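Local structure of crispr-associated protein Cas5, dvulg subtype (Xanthomonas oryzae pv. oryzae, 3VZI) at residues V25-Y30 with L156-F161; Y30-P35 with G212-P217; G40-I45 with I118-E123; K48-W53 with G135-I140; S84-I87 with D93-V96. The protein probably acts as a CRISPR-associated Cas5d endoribonuclease with an RRM-like fold, cutting CRISPR RNA as part of microbial immunity. All coordinates share one frame; numbering follows the deposited sequence.

Contact 1. Residues V25-Y30 with L156-F161; sequences VERVSY and LGTREF
Glu-160 OE1 is held from two directions. Arg-27 NH2 reaches Glu-160 OE1 across the contact in a salt bridge of 3.3 Å, and Thr-158 OG1, from the same turn as the glutamate, gives the same OE1 a hydrogen bond of 2.6 Å nearly in line with the carboxylate C-O bond. The guanidinium and carboxylate planes stand almost perpendicular, 89° apart, so the pair lacks the coplanar, two-pronged form of many arginine-carboxylate bridges and rests on one nitrogen and one oxygen. Thr-158 OG1 also lies at the guanidinium edge, 4.0 Å from Arg-27 NH2, too far to count as a bond. Arg-27 is bent at chi2 and chi3, and Glu-160 at chi2, where the two charged ends meet.

Residues 158-161 form a type I beta turn, closed by the backbone bond from Phe-161 N to Thr-158 O. The other carboxylate oxygen, Glu-160 OE2, lies 3.6 Å from Arg-159 NH1, which makes a three-residue salt-bridge network with the glutamate at its centre. Arg-27 has a stronger partner elsewhere: its NH1 is hydrogen-bonded to the backbone oxygen of Arg-106, just before strand 108-112, against which strand 27-28 runs parallel.

The contact is small and lies at the surface, joining the short strand 27-28 to the loop that leads into strand 164-167. With Arg-27 and a hydroxyl donor on OE1, and Arg-159 adding to them at longer range, the carboxylate of Glu-160 is probably kept ionised, although the single-nitrogen bridge from Arg-27 would be only a modest electrostatic tie.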
# COMPACT_ATOMS: atom_id res chain seq x y z
N VAL A 25 -2.49 -3.75 -17.96
CA VAL A 25 -1.29 -4.12 -18.72
C VAL A 25 -0.06 -3.64 -17.96
O VAL A 25 0.60 -4.44 -17.29
CB VAL A 25 -1.29 -3.57 -20.16
CG1 VAL A 25 -0.05 -4.04 -20.90
CG2 VAL A 25 -2.56 -4.00 -20.90
N GLU A 26 0.25 -2.35 -18.05
CA GLU A 26 1.37 -1.76 -17.30
C GLU A 26 1.02 -1.57 -15.82
O GLU A 26 -0.15 -1.39 -15.47
CB GLU A 26 1.79 -0.43 -17.91
CG GLU A 26 2.49 -0.57 -19.24
CD GLU A 26 1.95 0.41 -20.28
OE1 GLU A 26 0.71 0.55 -20.36
OE2 GLU A 26 2.77 1.02 -21.00
N ARG A 27 2.04 -1.61 -14.97
CA ARG A 27 1.86 -1.38 -13.56
C ARG A 27 2.17 0.09 -13.25
O ARG A 27 3.31 0.54 -13.39
CB ARG A 27 2.78 -2.29 -12.76
CG ARG A 27 2.68 -3.78 -13.07
CD ARG A 27 4.05 -4.45 -12.96
NE ARG A 27 4.50 -4.62 -11.57
CZ ARG A 27 5.77 -4.73 -11.18
NH1 ARG A 27 6.77 -4.68 -12.05
NH2 ARG A 27 6.06 -4.90 -9.89
N VAL A 28 1.15 0.86 -12.86
CA VAL A 28 1.39 2.24 -12.40
C VAL A 28 0.95 2.35 -10.94
O VAL A 28 -0.07 1.76 -10.55
CB VAL A 28 0.65 3.29 -13.26
CG1 VAL A 28 0.61 4.65 -12.55
CG2 VAL A 28 1.31 3.44 -14.62
N SER A 29 1.69 3.12 -10.13
CA SER A 29 1.27 3.36 -8.75
C SER A 29 0.31 4.50 -8.55
O SER A 29 0.45 5.58 -9.15
CB SER A 29 2.47 3.66 -7.89
OG SER A 29 2.04 3.75 -6.53
N TYR A 30 -0.66 4.27 -7.68
CA TYR A 30 -1.42 5.36 -7.04
C TYR A 30 -0.46 6.34 -6.38
O TYR A 30 0.65 5.95 -6.00
CB TYR A 30 -2.31 4.79 -5.95
CG TYR A 30 -3.60 4.19 -6.44
CD1 TYR A 30 -4.49 4.95 -7.21
CD2 TYR A 30 -3.95 2.86 -6.13
CE1 TYR A 30 -5.69 4.43 -7.64
CE2 TYR A 30 -5.16 2.33 -6.53
CZ TYR A 30 -6.02 3.12 -7.29
OH TYR A 30 -7.22 2.62 -7.72
N LEU A 156 5.28 -2.58 0.44
CA LEU A 156 4.73 -1.37 -0.10
C LEU A 156 4.04 -1.67 -1.43
O LEU A 156 4.55 -1.33 -2.52
CB LEU A 156 5.78 -0.25 -0.15
CG LEU A 156 6.34 0.12 1.22
CD1 LEU A 156 7.34 1.28 1.11
CD2 LEU A 156 5.20 0.44 2.20
N GLY A 157 2.89 -2.32 -1.33
CA GLY A 157 2.04 -2.59 -2.48
C GLY A 157 2.36 -3.90 -3.15
O GLY A 157 1.48 -4.70 -3.40
N THR A 158 3.61 -4.14 -3.47
CA THR A 158 3.91 -5.40 -4.12
C THR A 158 5.12 -5.99 -3.43
O THR A 158 5.88 -5.25 -2.79
CB THR A 158 4.05 -5.28 -5.65
OG1 THR A 158 5.27 -4.61 -5.98
CG2 THR A 158 2.85 -4.49 -6.23
N ARG A 159 5.27 -7.31 -3.53
CA ARG A 159 6.19 -8.03 -2.67
C ARG A 159 7.66 -7.69 -2.94
O ARG A 159 8.52 -7.88 -2.09
CB ARG A 159 5.90 -9.54 -2.70
CG ARG A 159 5.57 -10.11 -4.07
CD ARG A 159 4.73 -11.39 -4.03
NE ARG A 159 5.51 -12.58 -4.39
CZ ARG A 159 5.93 -12.88 -5.63
NH1 ARG A 159 5.65 -12.08 -6.66
NH2 ARG A 159 6.63 -14.00 -5.85
N GLU A 160 7.94 -7.15 -4.12
CA GLU A 160 9.28 -6.74 -4.49
C GLU A 160 9.74 -5.48 -3.74
O GLU A 160 10.91 -5.09 -3.85
CB GLU A 160 9.36 -6.51 -6.01
CG GLU A 160 8.83 -7.66 -6.87
CD GLU A 160 7.30 -7.64 -7.06
OE1 GLU A 160 6.70 -6.53 -7.04
OE2 GLU A 160 6.71 -8.73 -7.23
N PHE A 161 8.83 -4.85 -3.00
CA PHE A 161 9.14 -3.65 -2.21
C PHE A 161 8.86 -3.84 -0.72
O PHE A 161 7.72 -3.67 -0.27
CB PHE A 161 8.37 -2.44 -2.74
CG PHE A 161 8.56 -2.19 -4.21
CD1 PHE A 161 9.80 -1.78 -4.69
CD2 PHE A 161 7.52 -2.38 -5.10
CE1 PHE A 161 10.00 -1.58 -6.05
CE2 PHE A 161 7.71 -2.17 -6.45
CZ PHE A 161 8.95 -1.77 -6.93

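Contact 2. Residues Y30-P35 with G212-P217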
# COMPACT_ATOMS: atom_id res chain seq x y z
N TYR A 30 -0.66 4.27 -7.68
CA TYR A 30 -1.42 5.36 -7.04
C TYR A 30 -0.46 6.34 -6.38
O TYR A 30 0.65 5.95 -6.00
CB TYR A 30 -2.31 4.79 -5.95
CG TYR A 30 -3.60 4.19 -6.44
CD1 TYR A 30 -4.49 4.95 -7.21
CD2 TYR A 30 -3.95 2.86 -6.13
CE1 TYR A 30 -5.69 4.43 -7.64
CE2 TYR A 30 -5.16 2.33 -6.53
CZ TYR A 30 -6.02 3.12 -7.29
OH TYR A 30 -7.22 2.62 -7.72
N ASP A 31 -0.88 7.59 -6.23
CA ASP A 31 -0.06 8.65 -5.65
C ASP A 31 0.32 8.40 -4.20
O ASP A 31 1.33 8.93 -3.74
CB ASP A 31 -0.78 9.99 -5.68
CG ASP A 31 -0.83 10.61 -7.06
OD1 ASP A 31 -0.97 9.87 -8.06
OD2 ASP A 31 -0.77 11.87 -7.14
N ILE A 32 -0.52 7.67 -3.46
CA ILE A 32 -0.25 7.37 -2.06
C ILE A 32 -0.68 5.94 -1.71
O ILE A 32 -1.50 5.34 -2.43
CB ILE A 32 -0.98 8.35 -1.10
CG1 ILE A 32 -2.51 8.13 -1.16
CG2 ILE A 32 -0.60 9.78 -1.42
CD1 ILE A 32 -3.29 8.72 -0.01
N ILE A 33 -0.16 5.39 -0.60
CA ILE A 33 -0.64 4.09 -0.10
C ILE A 33 -2.16 4.10 -0.00
O ILE A 33 -2.78 5.11 0.41
CB ILE A 33 -0.01 3.74 1.29
CG1 ILE A 33 -0.30 2.29 1.72
CG2 ILE A 33 -0.37 4.81 2.34
CD1 ILE A 33 0.31 1.86 3.07
N THR A 34 -2.76 2.99 -0.44
CA THR A 34 -4.20 2.74 -0.33
C THR A 34 -4.52 2.23 1.06
O THR A 34 -3.61 1.68 1.75
CB THR A 34 -4.60 1.62 -1.29
OG1 THR A 34 -3.91 0.41 -0.95
CG2 THR A 34 -4.33 1.99 -2.76
N PRO A 35 -5.79 2.35 1.49
CA PRO A 35 -6.17 1.74 2.80
C PRO A 35 -5.94 0.23 2.85
O PRO A 35 -5.44 -0.26 3.85
CB PRO A 35 -7.66 2.06 2.92
CG PRO A 35 -7.80 3.33 2.18
CD PRO A 35 -6.86 3.21 0.98
N GLY A 212 -1.11 16.95 4.38
CA GLY A 212 -0.61 15.57 4.46
C GLY A 212 -1.63 14.53 4.90
O GLY A 212 -1.52 13.35 4.54
N LEU A 213 -2.63 14.96 5.66
CA LEU A 213 -3.55 14.02 6.27
C LEU A 213 -4.64 13.68 5.29
O LEU A 213 -5.20 14.57 4.67
CB LEU A 213 -4.16 14.63 7.51
CG LEU A 213 -4.83 13.72 8.52
CD1 LEU A 213 -3.92 12.54 8.92
CD2 LEU A 213 -5.17 14.59 9.72
N VAL A 214 -4.90 12.38 5.12
CA VAL A 214 -5.95 11.85 4.28
C VAL A 214 -6.86 11.03 5.19
O VAL A 214 -6.52 9.91 5.54
CB VAL A 214 -5.35 10.92 3.17
CG1 VAL A 214 -6.42 10.18 2.36
CG2 VAL A 214 -4.43 11.68 2.21
N ALA A 215 -8.03 11.56 5.57
CA ALA A 215 -9.02 10.78 6.34
C ALA A 215 -9.49 9.58 5.52
O ALA A 215 -9.72 9.73 4.35
CB ALA A 215 -10.22 11.66 6.68
N VAL A 216 -9.63 8.41 6.12
CA VAL A 216 -10.13 7.24 5.38
C VAL A 216 -11.56 6.88 5.82
O VAL A 216 -11.76 6.50 6.97
CB VAL A 216 -9.16 6.02 5.52
CG1 VAL A 216 -9.73 4.75 4.90
CG2 VAL A 216 -7.79 6.36 4.92
N PRO A 217 -12.55 7.02 4.92
CA PRO A 217 -13.92 6.63 5.27
C PRO A 217 -14.00 5.21 5.82
O PRO A 217 -13.19 4.40 5.42
CB PRO A 217 -14.64 6.72 3.92
CG PRO A 217 -13.99 7.88 3.28
CD PRO A 217 -12.53 7.77 3.65
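Strand 213-215 is one of the two edge strands of the five-stranded antiparallel sheet, added beside strand 51-60 to the four strands of the ferredoxin-like (RRM-type) core. Its contact with residues 30-35, the loop that enters helix 35-45, is purely apolar and buried, and consists of two separate pairs. Ile-32 and Val-214 reach for each other tip to tip: the terminal methyl Ile-32 CD1 lies 3.9 Å from Val-214 CG2 and 4.2 Å from Val-214 CG1, so it faces both branches of the valine. The isoleucine's CG1 is placed between its backbone N and carbonyl carbon (chi1 68°), and with chi2 extended the chain carries CD1 out to the strand.

In the second pair the pyrrolidine ring of Pro-35 crosses the side chain of Val-216 at a slant. Val-216 CG1 does most of the touching, at 3.6 Å from Pro-35 CG and 3.9 Å from Pro-35 CB, while Val-216 CG2 is a little farther from Pro-35 CG, at 4.1 Å. Val-214 and Val-216, two residues apart, both direct their side chains at the loop, as in an extended chain, Val-216 lying just past the end of the strand.

Thr-34 takes the N-cap position of helix 35-45, with its OG1 bonded to Ala-37 N, and Pro-35 is the first helical residue. Around the pairs, the two-stranded sheet of strands 184-194 and 202-210 contributes Leu-187 and Met-190 against Ile-32, Met-209 against Val-214 and Phe-205 against Pro-35, while Ile-58 of strand 51-60 packs on Val-216.

Contact 3. Residues G40-I45 with I118-E123; sequences GILEAI and IAAHFE
Leu-42, Ile-118 and Ala-120 make the contact between helix 35-45 and strand 114-124, a helix-on-sheet packing of the ferredoxin-like fold. The helix belongs to the first beta-alpha-beta crossover, which runs from strand 7-13 to strand 51-60, and strand 114-124 lies between those two strands in the sheet. Leu-42 projects from the helix toward the strand and gives up the largest area of the three. Its CG is anti to its own carbonyl carbon and beside the backbone N (chi1 -48°), and with chi2 near extended this sends the branch CD1 down onto the sheet.

Ile-118 and Ala-120 are two residues apart on the strand and both turn toward the helix, whereas Ala-119 and His-121 between and after them point away. The branched isoleucine loses more area than the alanine, although the alanine methyl comes nearer to the leucine. Ile-41, the residue before Leu-42, flanks the pair and reaches on to Leu-9 and Val-11 of strand 7-13; Leu-42 itself also packs on Leu-9 and on Trp-53 of strand 51-60. One leucine thus meets side chains from all three central strands. On the far face, beside Ala-119, His-121 ND1 is hydrogen-bonded to Asp-56 OD2, and His-121 NE2 has a weak bond to Glu-123 OE1.

No hydrogen bond links the two segments, and the closest approaches are between methyl groups: Leu-42 CD1 is 3.4 Å from Ala-120 CB and 4.4 Å from Ile-118 CG2.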
# COMPACT_ATOMS: atom_id res chain seq x y z
N GLY A 40 -3.01 -4.22 5.08
CA GLY A 40 -2.25 -5.42 4.78
C GLY A 40 -0.91 -5.40 5.47
O GLY A 40 -0.35 -6.44 5.76
N ILE A 41 -0.40 -4.21 5.78
CA ILE A 41 0.82 -4.12 6.57
C ILE A 41 0.56 -4.38 8.06
O ILE A 41 1.39 -5.04 8.71
CB ILE A 41 1.48 -2.73 6.43
CG1 ILE A 41 1.92 -2.50 4.96
CG2 ILE A 41 2.55 -2.54 7.51
CD1 ILE A 41 2.39 -1.08 4.70
N LEU A 42 -0.53 -3.86 8.61
CA LEU A 42 -0.81 -4.14 10.02
C LEU A 42 -1.03 -5.67 10.23
O LEU A 42 -0.49 -6.26 11.20
CB LEU A 42 -1.99 -3.32 10.55
CG LEU A 42 -1.99 -1.80 10.25
CD1 LEU A 42 -3.38 -1.19 10.31
CD2 LEU A 42 -1.04 -1.04 11.14
N GLU A 43 -1.75 -6.30 9.29
CA GLU A 43 -2.01 -7.74 9.39
C GLU A 43 -0.70 -8.55 9.32
O GLU A 43 -0.61 -9.63 9.96
CB GLU A 43 -2.98 -8.21 8.31
CG GLU A 43 -4.38 -7.64 8.46
CD GLU A 43 -5.32 -8.07 7.36
OE1 GLU A 43 -4.87 -8.36 6.24
OE2 GLU A 43 -6.53 -8.12 7.62
N ALA A 44 0.30 -8.05 8.58
CA ALA A 44 1.58 -8.73 8.47
C ALA A 44 2.23 -8.76 9.83
O ALA A 44 2.89 -9.75 10.21
CB ALA A 44 2.51 -8.05 7.46
N ILE A 45 2.03 -7.69 10.59
CA ILE A 45 2.64 -7.61 11.92
C ILE A 45 1.88 -8.50 12.88
O ILE A 45 2.49 -9.23 13.64
CB ILE A 45 2.74 -6.18 12.45
CG1 ILE A 45 3.56 -5.34 11.48
CG2 ILE A 45 3.39 -6.21 13.81
CD1 ILE A 45 3.91 -3.95 11.98
N ILE A 118 0.49 5.41 9.55
CA ILE A 118 -0.83 4.81 9.44
C ILE A 118 -1.53 4.93 10.79
O ILE A 118 -0.97 4.54 11.82
CB ILE A 118 -0.72 3.31 9.08
CG1 ILE A 118 0.36 3.07 8.01
CG2 ILE A 118 -2.09 2.71 8.76
CD1 ILE A 118 -0.14 2.68 6.65
N ALA A 119 -2.74 5.47 10.81
CA ALA A 119 -3.52 5.52 12.06
C ALA A 119 -4.68 4.57 11.91
O ALA A 119 -5.54 4.79 11.04
CB ALA A 119 -4.02 6.90 12.34
N ALA A 120 -4.71 3.53 12.74
CA ALA A 120 -5.70 2.49 12.61
C ALA A 120 -6.10 2.00 13.97
O ALA A 120 -5.48 2.35 14.96
CB ALA A 120 -5.09 1.34 11.84
N HIS A 121 -7.12 1.15 14.02
CA HIS A 121 -7.46 0.40 15.20
C HIS A 121 -8.06 -0.90 14.72
O HIS A 121 -8.31 -1.04 13.52
CB HIS A 121 -8.46 1.16 16.09
CG HIS A 121 -9.77 1.43 15.42
ND1 HIS A 121 -9.99 2.53 14.66
CD2 HIS A 121 -10.95 0.69 15.42
CE1 HIS A 121 -11.26 2.48 14.17
NE2 HIS A 121 -11.85 1.36 14.64
N PHE A 122 -8.27 -1.86 15.63
CA PHE A 122 -9.05 -3.05 15.28
C PHE A 122 -10.33 -3.15 16.07
O PHE A 122 -10.43 -2.62 17.18
CB PHE A 122 -8.26 -4.35 15.44
CG PHE A 122 -7.73 -4.59 16.84
CD1 PHE A 122 -6.45 -4.16 17.20
CD2 PHE A 122 -8.49 -5.31 17.77
CE1 PHE A 122 -5.96 -4.41 18.46
CE2 PHE A 122 -8.00 -5.57 19.02
CZ PHE A 122 -6.74 -5.11 19.38
N GLU A 123 -11.31 -3.83 15.47
CA GLU A 123 -12.54 -4.20 16.16
C GLU A 123 -12.53 -5.72 16.31
O GLU A 123 -12.07 -6.44 15.40
CB GLU A 123 -13.77 -3.72 15.37
CG GLU A 123 -13.99 -2.20 15.40
CD GLU A 123 -14.79 -1.65 14.19
OE1 GLU A 123 -14.30 -0.71 13.51
OE2 GLU A 123 -15.92 -2.13 13.94

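Contact 4. Residues K48-W53 with G135-I140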
# COMPACT_ATOMS: atom_id res chain seq x y z
N LYS A 48 -5.43 -12.11 13.31
CA LYS A 48 -6.10 -13.35 13.68
C LYS A 48 -7.55 -13.18 13.32
O LYS A 48 -8.03 -12.04 13.25
CB LYS A 48 -5.97 -13.62 15.20
CG LYS A 48 -4.67 -14.29 15.64
CD LYS A 48 -4.41 -15.55 14.84
CE LYS A 48 -3.15 -16.27 15.28
NZ LYS A 48 -3.45 -17.36 16.24
N PRO A 49 -8.27 -14.29 13.07
CA PRO A 49 -9.70 -14.14 12.74
C PRO A 49 -10.46 -13.27 13.77
O PRO A 49 -11.37 -12.53 13.38
CB PRO A 49 -10.21 -15.59 12.72
CG PRO A 49 -9.02 -16.39 12.31
CD PRO A 49 -7.82 -15.70 12.91
N ALA A 50 -10.07 -13.35 15.05
CA ALA A 50 -10.65 -12.55 16.16
C ALA A 50 -10.69 -11.05 15.92
O ALA A 50 -11.41 -10.32 16.64
CB ALA A 50 -9.88 -12.80 17.43
N ILE A 51 -9.88 -10.56 14.98
CA ILE A 51 -9.70 -9.12 14.88
C ILE A 51 -9.84 -8.63 13.46
O ILE A 51 -9.66 -9.39 12.49
CB ILE A 51 -8.43 -8.57 15.61
CG1 ILE A 51 -7.12 -9.06 15.01
CG2 ILE A 51 -8.47 -8.86 17.12
CD1 ILE A 51 -5.99 -8.11 15.28
N ARG A 52 -10.20 -7.35 13.36
CA ARG A 52 -10.43 -6.68 12.09
C ARG A 52 -9.72 -5.35 12.18
O ARG A 52 -10.10 -4.47 12.95
CB ARG A 52 -11.93 -6.49 11.85
CG ARG A 52 -12.27 -5.99 10.44
CD ARG A 52 -13.63 -5.33 10.35
NE ARG A 52 -14.06 -5.27 8.94
CZ ARG A 52 -15.21 -4.75 8.49
NH1 ARG A 52 -16.09 -4.21 9.32
NH2 ARG A 52 -15.48 -4.77 7.18
N TRP A 53 -8.67 -5.20 11.39
CA TRP A 53 -7.99 -3.91 11.32
C TRP A 53 -8.76 -2.93 10.53
O TRP A 53 -9.13 -3.21 9.39
CB TRP A 53 -6.65 -4.09 10.65
CG TRP A 53 -5.63 -4.55 11.63
CD1 TRP A 53 -5.05 -5.78 11.71
CD2 TRP A 53 -5.07 -3.78 12.74
NE1 TRP A 53 -4.16 -5.82 12.75
CE2 TRP A 53 -4.13 -4.65 13.41
CE3 TRP A 53 -5.25 -2.49 13.21
CZ2 TRP A 53 -3.41 -4.25 14.50
CZ3 TRP A 53 -4.52 -2.09 14.33
CH2 TRP A 53 -3.62 -2.96 14.95
N GLY A 135 -7.07 -5.97 24.79
CA GLY A 135 -5.81 -6.01 25.52
C GLY A 135 -4.76 -7.01 25.05
O GLY A 135 -3.61 -6.64 24.81
N LYS A 136 -5.14 -8.28 24.94
CA LYS A 136 -4.24 -9.32 24.44
C LYS A 136 -3.71 -8.93 23.06
O LYS A 136 -2.50 -8.82 22.86
CB LYS A 136 -4.94 -10.68 24.40
CG LYS A 136 -4.13 -11.82 23.81
CD LYS A 136 -4.97 -13.10 23.72
CE LYS A 136 -4.43 -14.09 22.69
NZ LYS A 136 -5.50 -15.04 22.22
N HIS A 137 -4.63 -8.69 22.14
CA HIS A 137 -4.30 -8.49 20.73
C HIS A 137 -3.60 -7.20 20.42
O HIS A 137 -2.75 -7.14 19.51
CB HIS A 137 -5.52 -8.68 19.86
CG HIS A 137 -5.89 -10.13 19.65
ND1 HIS A 137 -5.14 -10.97 18.90
CD2 HIS A 137 -6.95 -10.88 20.12
CE1 HIS A 137 -5.69 -12.18 18.90
NE2 HIS A 137 -6.80 -12.13 19.64
N LEU A 138 -3.95 -6.15 21.16
CA LEU A 138 -3.24 -4.88 21.08
C LEU A 138 -1.82 -5.03 21.63
O LEU A 138 -0.87 -4.38 21.18
CB LEU A 138 -4.00 -3.79 21.83
CG LEU A 138 -3.31 -2.44 22.05
CD1 LEU A 138 -3.05 -1.77 20.69
CD2 LEU A 138 -4.16 -1.55 22.96
N ASP A 139 -1.65 -5.88 22.61
CA ASP A 139 -0.34 -5.95 23.21
C ASP A 139 0.63 -6.80 22.38
O ASP A 139 1.83 -6.53 22.35
CB ASP A 139 -0.45 -6.44 24.63
CG ASP A 139 0.87 -6.65 25.24
OD1 ASP A 139 1.63 -5.65 25.40
OD2 ASP A 139 1.17 -7.83 25.51
N ILE A 140 0.08 -7.79 21.67
CA ILE A 140 0.87 -8.61 20.74
C ILE A 140 1.35 -7.74 19.56
O ILE A 140 2.50 -7.86 19.12
CB ILE A 140 0.04 -9.80 20.23
CG1 ILE A 140 -0.17 -10.82 21.36
CG2 ILE A 140 0.70 -10.44 19.00
CD1 ILE A 140 -1.26 -11.82 21.03
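This is a mainly buried contact in which one helix side chain, His-137, inserts against the turn and strand start formed by residues 48-53. It lies at one end of the ferredoxin-like fold, where helix 134-146, the second helix of the core, passes over the beginning of strand 51-60. The imidazole takes part in each pair of the contact. Ile-51 lays its CG2 methyl over one face in a CH-pi interaction, 4.1 Å from the ring centroid and 24° off the ring normal, displaced toward the rim on the side of His-137 CG and CD2. The methyl gets there because CG2 is anti to the carbonyl carbon of Ile-51, while CG1 stands between backbone N and carbonyl carbon (chi1 65°).

The outer atoms of the ring meet the type I turn of residues 48-51, which is closed by the backbone bond from Ile-51 N to Lys-48 O. Lys-48 crosses the histidine at about a right angle and touches it with its CB and CG methylenes, each 4.0 Å from His-137 CE1; the rest of the chain bends off, so the charged end does not join in.

Both ring nitrogens have polar partners outside the two segments. His-137 ND1 is hydrogen-bonded to NE2 of His-46, just ahead of the turn, and His-137 NE2 to OD2 of Asp-132, in the loop before the helix, which together fix the rotation of the ring. Close to this second nitrogen is the alanine methyl of the turn, with Ala-50 CB 3.8 Å from His-137 NE2.

Contact 5. Residues S84-I87 with D93-V96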
# COMPACT_ATOMS: atom_id res chain seq x y z
N SER A 84 15.91 -2.67 -35.11
CA SER A 84 16.15 -2.29 -36.47
C SER A 84 16.92 -3.41 -37.21
O SER A 84 16.52 -3.86 -38.32
CB SER A 84 16.91 -0.97 -36.51
OG SER A 84 16.89 -0.45 -37.82
N LYS A 85 17.98 -3.89 -36.57
CA LYS A 85 18.89 -4.88 -37.13
C LYS A 85 18.24 -6.24 -37.34
O LYS A 85 18.52 -6.92 -38.34
CB LYS A 85 20.12 -5.06 -36.26
CG LYS A 85 21.32 -4.28 -36.74
CD LYS A 85 22.59 -4.84 -36.12
CE LYS A 85 23.73 -4.89 -37.13
NZ LYS A 85 24.88 -5.58 -36.52
N ALA A 86 17.39 -6.64 -36.40
CA ALA A 86 16.75 -7.96 -36.49
C ALA A 86 15.67 -7.97 -37.56
O ALA A 86 15.59 -8.94 -38.32
CB ALA A 86 16.25 -8.46 -35.14
N ILE A 87 14.89 -6.89 -37.66
CA ILE A 87 14.01 -6.69 -38.84
C ILE A 87 14.83 -6.72 -40.16
O ILE A 87 14.49 -7.43 -41.10
CB ILE A 87 13.16 -5.38 -38.77
CG1 ILE A 87 12.28 -5.31 -37.51
CG2 ILE A 87 12.27 -5.26 -39.99
CD1 ILE A 87 11.71 -3.93 -37.25
N ASP A 93 12.68 -14.71 -34.72
CA ASP A 93 13.07 -15.43 -33.51
C ASP A 93 13.63 -14.44 -32.48
O ASP A 93 13.08 -14.34 -31.37
CB ASP A 93 14.01 -16.63 -33.79
CG ASP A 93 15.15 -16.30 -34.77
OD1 ASP A 93 14.90 -15.87 -35.91
OD2 ASP A 93 16.32 -16.53 -34.39
N GLU A 94 14.65 -13.67 -32.86
CA GLU A 94 15.18 -12.60 -32.02
C GLU A 94 14.10 -11.59 -31.65
O GLU A 94 14.03 -11.14 -30.51
CB GLU A 94 16.39 -11.91 -32.66
CG GLU A 94 17.67 -12.73 -32.57
CD GLU A 94 18.74 -12.31 -33.58
OE1 GLU A 94 18.53 -11.28 -34.28
OE2 GLU A 94 19.78 -13.01 -33.69
N LEU A 95 13.24 -11.25 -32.61
CA LEU A 95 12.11 -10.33 -32.32
C LEU A 95 11.11 -10.87 -31.31
O LEU A 95 10.52 -10.09 -30.57
CB LEU A 95 11.36 -9.89 -33.60
CG LEU A 95 12.13 -8.97 -34.57
CD1 LEU A 95 11.43 -9.00 -35.92
CD2 LEU A 95 12.32 -7.54 -34.07
N VAL A 96 10.92 -12.19 -31.28
CA VAL A 96 10.02 -12.83 -30.31
C VAL A 96 10.70 -12.87 -28.94
O VAL A 96 10.07 -12.57 -27.92
CB VAL A 96 9.56 -14.22 -30.78
CG1 VAL A 96 8.73 -14.91 -29.71
CG2 VAL A 96 8.73 -14.09 -32.05
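The carboxylate of Glu-94 is the flat group of this contact, and nothing from residues 84-87 stacks on it. It meets the opposing helix through one oxygen, with Glu-94 OE1 3.7 Å from the methyl Ala-86 CB, a van der Waals approach and not a polar bond. Its strongest partner lies elsewhere: Glu-94 OE2 forms a salt bridge with NH2 of Arg-91, in the turn between the helices. Arg-91 also pairs through its NE with Asp-93 OD2, so one arginine binds two successive acidic residues at the start of helix 92-103. Extended beyond CG, the Glu-94 chain carries OE1 to the alanine.

Helices 80-88 and 92-103 follow each other through a short turn and pack together as a helical hairpin; the centre of this contact lies about 39 Å from the centre of the chain. Leu-95 supplies the apolar half of the join. Its CD2 lies 4.2 Å from Ala-86 CB and 4.1 Å from Ile-87 CG1, and Leu-95 CD1 is also 4.1 Å from Ile-87 CG1, so the isoleucine methylene faces both branches of the leucine. The CB of Ile-87 is directed away from the other helix, but CG1 is swung back to Leu-95 because it sits beside the backbone N (chi1 -57°); the two side chains cross at about a right angle. Ile-87 and Leu-95 also touch a neighbouring molecule in the crystal.

How the contacts relate
Contacts 3 and 4 lie closest, their centres 10 Å apart on the same sheet, and are joined by a probable backbone bond from Glu-123 N to Arg-52 O of 2.9 Å, with the ring of Phe-122 packed edge-to-face on Trp-53. Contact 2 runs into contact 3 through Ile-33 CD1, 3.7 Å from Ile-118 CD1. The segments of contacts 1 and 2 overlap at Tyr-30, which takes no part in either contact; contact 1 reaches contact 3 where Leu-156 CD2 lies 4.1 Å from Ile-41 CD1. Contacts 2, 3 and 4 share the five-stranded sheet, with contact 1 beside them. Contact 5 stands apart, its centre about 30 Å from that of contact 1 and about 57 Å from that of contact 4.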